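Local coordinates for hypothetical protein (Parabacteroides merdae, PDB 4OO3) that is of unknown function but is probably an NAD(P)-dependent oxidoreductase, with a Rossmann-fold nucleotide-binding domain joined to a C-terminal oxidoreductase domain, at residues Thr157-Arg161 and Trp229-Asp234. Residues are numbered along the deposited sequence; the frame is centred on the assembly and turned at random.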
loop_
_atom_site.group_PDB
_atom_site.type_symbol
_atom_site.label_atom_id
_atom_site.label_comp_id
_atom_site.label_asym_id
_atom_site.label_seq_id
_atom_site.Cartn_x
_atom_site.Cartn_y
_atom_site.Cartn_z
ATOM N N THR A 157 -5.048 -2.229 -12.425
ATOM C CA THR A 157 -4.613 -3.406 -11.689
ATOM C C THR A 157 -5.647 -4.529 -11.784
ATOM O O THR A 157 -5.287 -5.679 -12.048
ATOM C CB THR A 157 -4.296 -3.058 -10.222
ATOM O OG1 THR A 157 -2.976 -2.515 -10.153
ATOM C CG2 THR A 157 -4.369 -4.276 -9.316
HETATM N N MSE A 158 -6.923 -4.189 -11.602
HETATM C CA MSE A 158 -7.991 -5.184 -11.640
HETATM C C MSE A 158 -8.098 -5.785 -13.012
HETATM O O MSE A 158 -8.373 -6.977 -13.144
HETATM C CB MSE A 158 -9.344 -4.597 -11.234
HETATM C CG MSE A 158 -9.341 -4.264 -9.749
HETATM SE SE MSE A 158 -10.997 -3.326 -9.253
HETATM C CE MSE A 158 -12.140 -4.915 -9.127
ATOM N N LEU A 159 -7.879 -4.979 -14.047
ATOM C CA LEU A 159 -7.975 -5.490 -15.419
ATOM C C LEU A 159 -6.769 -6.354 -15.777
ATOM O O LEU A 159 -6.886 -7.322 -16.525
ATOM C CB LEU A 159 -8.155 -4.340 -16.420
ATOM C CG LEU A 159 -9.527 -3.663 -16.350
ATOM C CD1 LEU A 159 -9.567 -2.375 -17.153
ATOM C CD2 LEU A 159 -10.616 -4.611 -16.822
ATOM N N GLN A 160 -5.616 -6.005 -15.225
ATOM C CA GLN A 160 -4.398 -6.771 -15.427
ATOM C C GLN A 160 -4.588 -8.178 -14.857
ATOM O O GLN A 160 -4.348 -9.172 -15.542
ATOM C CB GLN A 160 -3.222 -6.068 -14.753
ATOM C CG GLN A 160 -1.969 -6.005 -15.599
ATOM C CD GLN A 160 -0.790 -5.445 -14.838
ATOM O OE1 GLN A 160 -0.904 -5.078 -13.673
ATOM N NE2 GLN A 160 0.353 -5.384 -15.493
ATOM N N ARG A 161 -5.039 -8.254 -13.607
ATOM C CA ARG A 161 -5.377 -9.531 -12.966
ATOM C C ARG A 161 -6.357 -10.346 -13.813
ATOM O O ARG A 161 -6.144 -11.541 -14.026
ATOM C CB ARG A 161 -5.969 -9.278 -11.571
ATOM C CG ARG A 161 -6.421 -10.510 -10.787
ATOM C CD ARG A 161 -6.731 -10.096 -9.355
ATOM N NE ARG A 161 -7.639 -10.997 -8.642
ATOM C CZ ARG A 161 -7.337 -11.714 -7.555
ATOM N NH1 ARG A 161 -6.126 -11.691 -7.009
ATOM N NH2 ARG A 161 -8.264 -12.477 -7.000
ATOM N N TRP A 229 -0.929 -10.755 -5.934
ATOM C CA TRP A 229 -2.366 -10.640 -6.139
ATOM C C TRP A 229 -2.774 -10.695 -7.622
ATOM O O TRP A 229 -3.773 -11.330 -7.981
ATOM C CB TRP A 229 -2.851 -9.348 -5.477
ATOM C CG TRP A 229 -4.312 -9.237 -5.351
ATOM C CD1 TRP A 229 -5.109 -9.822 -4.403
ATOM C CD2 TRP A 229 -5.173 -8.486 -6.193
ATOM N NE1 TRP A 229 -6.419 -9.477 -4.612
ATOM C CE2 TRP A 229 -6.487 -8.660 -5.710
ATOM C CE3 TRP A 229 -4.966 -7.684 -7.318
ATOM C CZ2 TRP A 229 -7.582 -8.061 -6.314
ATOM C CZ3 TRP A 229 -6.056 -7.091 -7.914
ATOM C CH2 TRP A 229 -7.347 -7.281 -7.411
ATOM N N GLU A 230 -2.003 -10.043 -8.484
ATOM C CA GLU A 230 -2.278 -10.071 -9.922
ATOM C C GLU A 230 -1.837 -11.375 -10.588
ATOM O O GLU A 230 -2.566 -11.938 -11.398
ATOM C CB GLU A 230 -1.579 -8.915 -10.624
ATOM C CG GLU A 230 -2.113 -7.541 -10.272
ATOM C CD GLU A 230 -1.175 -6.433 -10.710
ATOM O OE1 GLU A 230 0.001 -6.717 -11.001
ATOM O OE2 GLU A 230 -1.602 -5.270 -10.757
ATOM N N ALA A 231 -0.638 -11.839 -10.252
ATOM C CA ALA A 231 0.017 -12.908 -11.005
ATOM C C ALA A 231 -0.206 -14.291 -10.414
ATOM O O ALA A 231 0.019 -15.294 -11.094
ATOM C CB ALA A 231 1.504 -12.622 -11.130
ATOM N N PHE A 232 -0.649 -14.350 -9.159
ATOM C CA PHE A 232 -0.982 -15.622 -8.507
ATOM C C PHE A 232 -2.313 -15.510 -7.755
ATOM O O PHE A 232 -2.369 -15.763 -6.546
ATOM C CB PHE A 232 0.146 -16.045 -7.553
ATOM C CG PHE A 232 1.505 -16.096 -8.200
ATOM C CD1 PHE A 232 2.261 -14.945 -8.342
ATOM C CD2 PHE A 232 2.017 -17.295 -8.675
ATOM C CE1 PHE A 232 3.507 -14.983 -8.946
ATOM C CE2 PHE A 232 3.260 -17.345 -9.274
ATOM C CZ PHE A 232 4.008 -16.188 -9.411
ATOM N N PRO A 233 -3.402 -15.167 -8.477
ATOM C CA PRO A 233 -4.660 -14.837 -7.805
ATOM C C PRO A 233 -5.123 -15.919 -6.829
ATOM O O PRO A 233 -5.223 -17.081 -7.197
ATOM C CB PRO A 233 -5.666 -14.691 -8.957
ATOM C CG PRO A 233 -4.851 -14.548 -10.198
ATOM C CD PRO A 233 -3.565 -15.265 -9.939
ATOM N N ASP A 234 -5.366 -15.526 -5.584
ATOM C CA ASP A 234 -5.930 -16.413 -4.565
ATOM C C ASP A 234 -5.081 -17.656 -4.240
ATOM O O ASP A 234 -5.555 -18.552 -3.554
ATOM C CB ASP A 234 -7.354 -16.836 -4.959
ATOM C CG ASP A 234 -8.298 -15.656 -5.095
ATOM O OD1 ASP A 234 -7.941 -14.545 -4.657
ATOM O OD2 ASP A 234 -9.409 -15.841 -5.632
HETATM O O HOH W 1 -5.071 -13.268 -4.153
#
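Arg161 reaches across one face of the Trp229 indole to the loop that follows helix 220-231. Its CB starts over the backbone of Glu230, near the CA of that residue. CG lies anti to the backbone N (chi1 178°), which sends the extended chain past the carbonyl O of Trp229. CD then sits squarely over the six-membered ring of the indole, 3.4 Å from its centroid, in a CH-pi contact. NE passes above CZ2. The guanidinium lies nearly flat on the indole, planes 23° apart, and CZ is 3.9 Å from the centroid of the five-membered ring, a cation-pi stack. CB of Pro233 lies over the opposite face, toward its rim, so the flat group sits between indole and proline. NH1 donates to the Trp229 carbonyl O at 2.6 Å. This bond is bent, and the donor stands out of the carbonyl plane. NH1 also makes a weak bond to a water that accepts from Asp234 N. NH2 forms a salt bridge with Asp234 OD1 at 3.1 Å. The bond is fairly straight and lies in the guanidinium plane, but it meets the carboxylate from above.

The contact joins helix 155-164 to the C-terminal end of helix 220-231. Arg161 thus ties one helix to the last turn of the other and to the loop that follows. The Gln160 side chain packs on the mixed beta-sheet of the C-terminal oxidoreductase domain, touching strands 183-190, 316-322 and 341-346.

One turn earlier on helix 155-164, Thr157 OG1 donates to Glu230 OE2 at 3.1 Å. The other carboxylate oxygen of Glu230, OE1, forms a salt bridge with Lys185 of strand 183-190. Thr157 CG2 rests obliquely against CZ3 of Trp229, 3.6 Å away. Met158, a selenomethionine here, brings CG to the indole edge at CH2.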